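Side-chain contact in iron-regulated transcriptional activator AFT2 (Saccharomyces cerevisiae, PDB 4LMG), which switches on genes of iron uptake and homeostasis when iron is scarce, by recognising the 5'-CACCC-3' iron-responsive element in their promoters: residues Asp110-Phe115 / Glu133-Ala138. Sequence-based numbering, arbitrary orientation.
Sequences DDYKKF and ELEYKA
Glu135 OE2 is gripped by two groups. The phenol of Tyr112 donates a hydrogen bond to it, 2.6 Å from OH to OE2, and Lys116, one turn further along the helix of Tyr112, forms a salt bridge with the same oxygen. The hydroxyl meets OE2 on its anti side, 23° out of the carboxylate plane. The ring and the carboxylate are steeply inclined, with their planes 73° apart. Glu135 CD lies in the plane of the ring at its edge, 3.9 Å from Tyr112 CE2. Glu135 CG also closes on the phenol, 3.3 Å from Tyr112 OH.

The two side chains reach for each other from opposite directions. Tyr112 CG stands anti to the backbone N (chi1 179°), which carries the ring across toward helix 125-139. Glu135 is extended beyond CG and brings its carboxylate to meet it. Both lengths are needed, because the nearest CA atoms, those of Tyr112 and Glu135, are 11.1 Å apart. The lysine charge next to OE2 would favour an ionised carboxylate.

Only 85 Å² is buried between the segments, so this is a polar bridge rather than close helix packing. Tyr30 packs edge-to-face with the Tyr112 ring, and Ile106 also touches that side chain. The bridge links helices 110-121 and 125-139, which follow the antiparallel sheet of the WRKY-GCM1 fold in the chain. Leu134 and Ala138 of the last helix rest on Phe103 of helix 103-106, while Phe115 packs against helix 21-29.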
loop_
_atom_site.group_PDB
_atom_site.type_symbol
_atom_site.label_atom_id
_atom_site.label_comp_id
_atom_site.label_asym_id
_atom_site.label_seq_id
_atom_site.Cartn_x
_atom_site.Cartn_y
_atom_site.Cartn_z
ATOM N N ASP A 110 9.745 -5.574 15.423
ATOM C CA ASP A 110 8.816 -6.670 15.181
ATOM C C ASP A 110 9.220 -7.505 13.970
ATOM O O ASP A 110 9.003 -8.717 13.941
ATOM C CB ASP A 110 7.396 -6.132 14.998
ATOM C CG ASP A 110 6.417 -7.201 14.554
ATOM O OD1 ASP A 110 6.092 -8.090 15.370
ATOM O OD2 ASP A 110 5.966 -7.145 13.390
ATOM N N ASP A 111 9.805 -6.858 12.968
ATOM C CA ASP A 111 10.210 -7.569 11.761
ATOM C C ASP A 111 11.405 -8.485 12.007
ATOM O O ASP A 111 11.485 -9.570 11.433
ATOM C CB ASP A 111 10.478 -6.599 10.608
ATOM C CG ASP A 111 9.217 -6.269 9.826
ATOM O OD1 ASP A 111 8.449 -7.205 9.515
ATOM O OD2 ASP A 111 8.988 -5.078 9.529
ATOM N N TYR A 112 12.330 -8.058 12.861
ATOM C CA TYR A 112 13.449 -8.921 13.216
ATOM C C TYR A 112 12.947 -10.147 13.966
ATOM O O TYR A 112 13.343 -11.275 13.677
ATOM C CB TYR A 112 14.483 -8.182 14.063
ATOM C CG TYR A 112 15.640 -9.071 14.469
ATOM C CD1 TYR A 112 16.634 -9.405 13.558
ATOM C CD2 TYR A 112 15.730 -9.588 15.757
ATOM C CE1 TYR A 112 17.689 -10.223 13.917
ATOM C CE2 TYR A 112 16.784 -10.406 16.127
ATOM C CZ TYR A 112 17.760 -10.719 15.202
ATOM O OH TYR A 112 18.811 -11.532 15.557
ATOM N N LYS A 113 12.064 -9.919 14.931
ATOM C CA LYS A 113 11.499 -11.012 15.708
ATOM C C LYS A 113 10.747 -11.978 14.801
ATOM O O LYS A 113 10.859 -13.195 14.948
ATOM C CB LYS A 113 10.588 -10.472 16.810
ATOM C CG LYS A 113 11.325 -9.631 17.842
ATOM C CD LYS A 113 10.372 -9.053 18.876
ATOM C CE LYS A 113 11.113 -8.188 19.882
ATOM N NZ LYS A 113 12.125 -8.970 20.645
ATOM N N LYS A 114 9.991 -11.429 13.856
ATOM C CA LYS A 114 9.296 -12.252 12.875
ATOM C C LYS A 114 10.302 -12.956 11.971
ATOM O O LYS A 114 10.104 -14.109 11.588
ATOM C CB LYS A 114 8.330 -11.407 12.043
ATOM C CG LYS A 114 7.090 -10.964 12.803
ATOM C CD LYS A 114 6.149 -10.164 11.919
ATOM C CE LYS A 114 4.841 -9.871 12.640
ATOM N NZ LYS A 114 3.922 -9.037 11.817
ATOM N N PHE A 115 11.379 -12.255 11.632
ATOM C CA PHE A 115 12.460 -12.837 10.840
ATOM C C PHE A 115 13.075 -14.015 11.583
ATOM O O PHE A 115 13.335 -15.067 11.001
ATOM C CB PHE A 115 13.528 -11.783 10.547
ATOM C CG PHE A 115 14.865 -12.355 10.159
ATOM C CD1 PHE A 115 15.098 -12.798 8.867
ATOM C CD2 PHE A 115 15.896 -12.435 11.083
ATOM C CE1 PHE A 115 16.330 -13.319 8.505
ATOM C CE2 PHE A 115 17.128 -12.953 10.728
ATOM C CZ PHE A 115 17.346 -13.396 9.436
ATOM N N GLU A 133 24.288 -15.633 18.382
ATOM C CA GLU A 133 25.569 -15.060 18.782
ATOM C C GLU A 133 25.601 -13.551 18.559
ATOM O O GLU A 133 26.151 -12.809 19.371
ATOM C CB GLU A 133 26.716 -15.729 18.024
ATOM C CG GLU A 133 26.880 -17.207 18.336
ATOM C CD GLU A 133 27.939 -17.870 17.477
ATOM O OE1 GLU A 133 28.402 -17.234 16.505
ATOM O OE2 GLU A 133 28.309 -19.026 17.776
ATOM N N LEU A 134 25.012 -13.104 17.455
ATOM C CA LEU A 134 24.942 -11.678 17.159
ATOM C C LEU A 134 24.134 -10.937 18.220
ATOM O O LEU A 134 24.486 -9.827 18.617
ATOM C CB LEU A 134 24.343 -11.440 15.772
ATOM C CG LEU A 134 25.212 -11.892 14.595
ATOM C CD1 LEU A 134 24.514 -11.640 13.268
ATOM C CD2 LEU A 134 26.561 -11.193 14.631
ATOM N N GLU A 135 23.050 -11.556 18.674
ATOM C CA GLU A 135 22.221 -10.974 19.721
ATOM C C GLU A 135 22.968 -11.010 21.049
ATOM O O GLU A 135 22.944 -10.046 21.813
ATOM C CB GLU A 135 20.896 -11.730 19.841
ATOM C CG GLU A 135 20.036 -11.689 18.588
ATOM C CD GLU A 135 18.835 -12.609 18.680
ATOM O OE1 GLU A 135 18.379 -12.889 19.808
ATOM O OE2 GLU A 135 18.350 -13.060 17.622
ATOM N N TYR A 136 23.634 -12.132 21.311
ATOM C CA TYR A 136 24.408 -12.302 22.535
ATOM C C TYR A 136 25.479 -11.226 22.660
ATOM O O TYR A 136 25.624 -10.601 23.710
ATOM C CB TYR A 136 25.053 -13.690 22.574
ATOM C CG TYR A 136 25.981 -13.907 23.749
ATOM C CD1 TYR A 136 25.497 -14.369 24.967
ATOM C CD2 TYR A 136 27.343 -13.656 23.639
ATOM C CE1 TYR A 136 26.343 -14.572 26.042
ATOM C CE2 TYR A 136 28.196 -13.856 24.708
ATOM C CZ TYR A 136 27.691 -14.313 25.906
ATOM O OH TYR A 136 28.539 -14.512 26.974
ATOM N N LYS A 137 26.228 -11.014 21.584
ATOM C CA LYS A 137 27.261 -9.987 21.576
ATOM C C LYS A 137 26.642 -8.595 21.684
ATOM O O LYS A 137 27.205 -7.702 22.316
ATOM C CB LYS A 137 28.123 -10.095 20.316
ATOM C CG LYS A 137 28.904 -11.396 20.213
ATOM C CD LYS A 137 29.852 -11.382 19.022
ATOM C CE LYS A 137 30.705 -12.642 18.977
ATOM N NZ LYS A 137 31.698 -12.603 17.866
ATOM N N ALA A 138 25.475 -8.423 21.071
ATOM C CA ALA A 138 24.773 -7.146 21.115
ATOM C C ALA A 138 24.342 -6.805 22.538
ATOM O O ALA A 138 24.423 -5.652 22.960
ATOM C CB ALA A 138 23.570 -7.170 20.186
#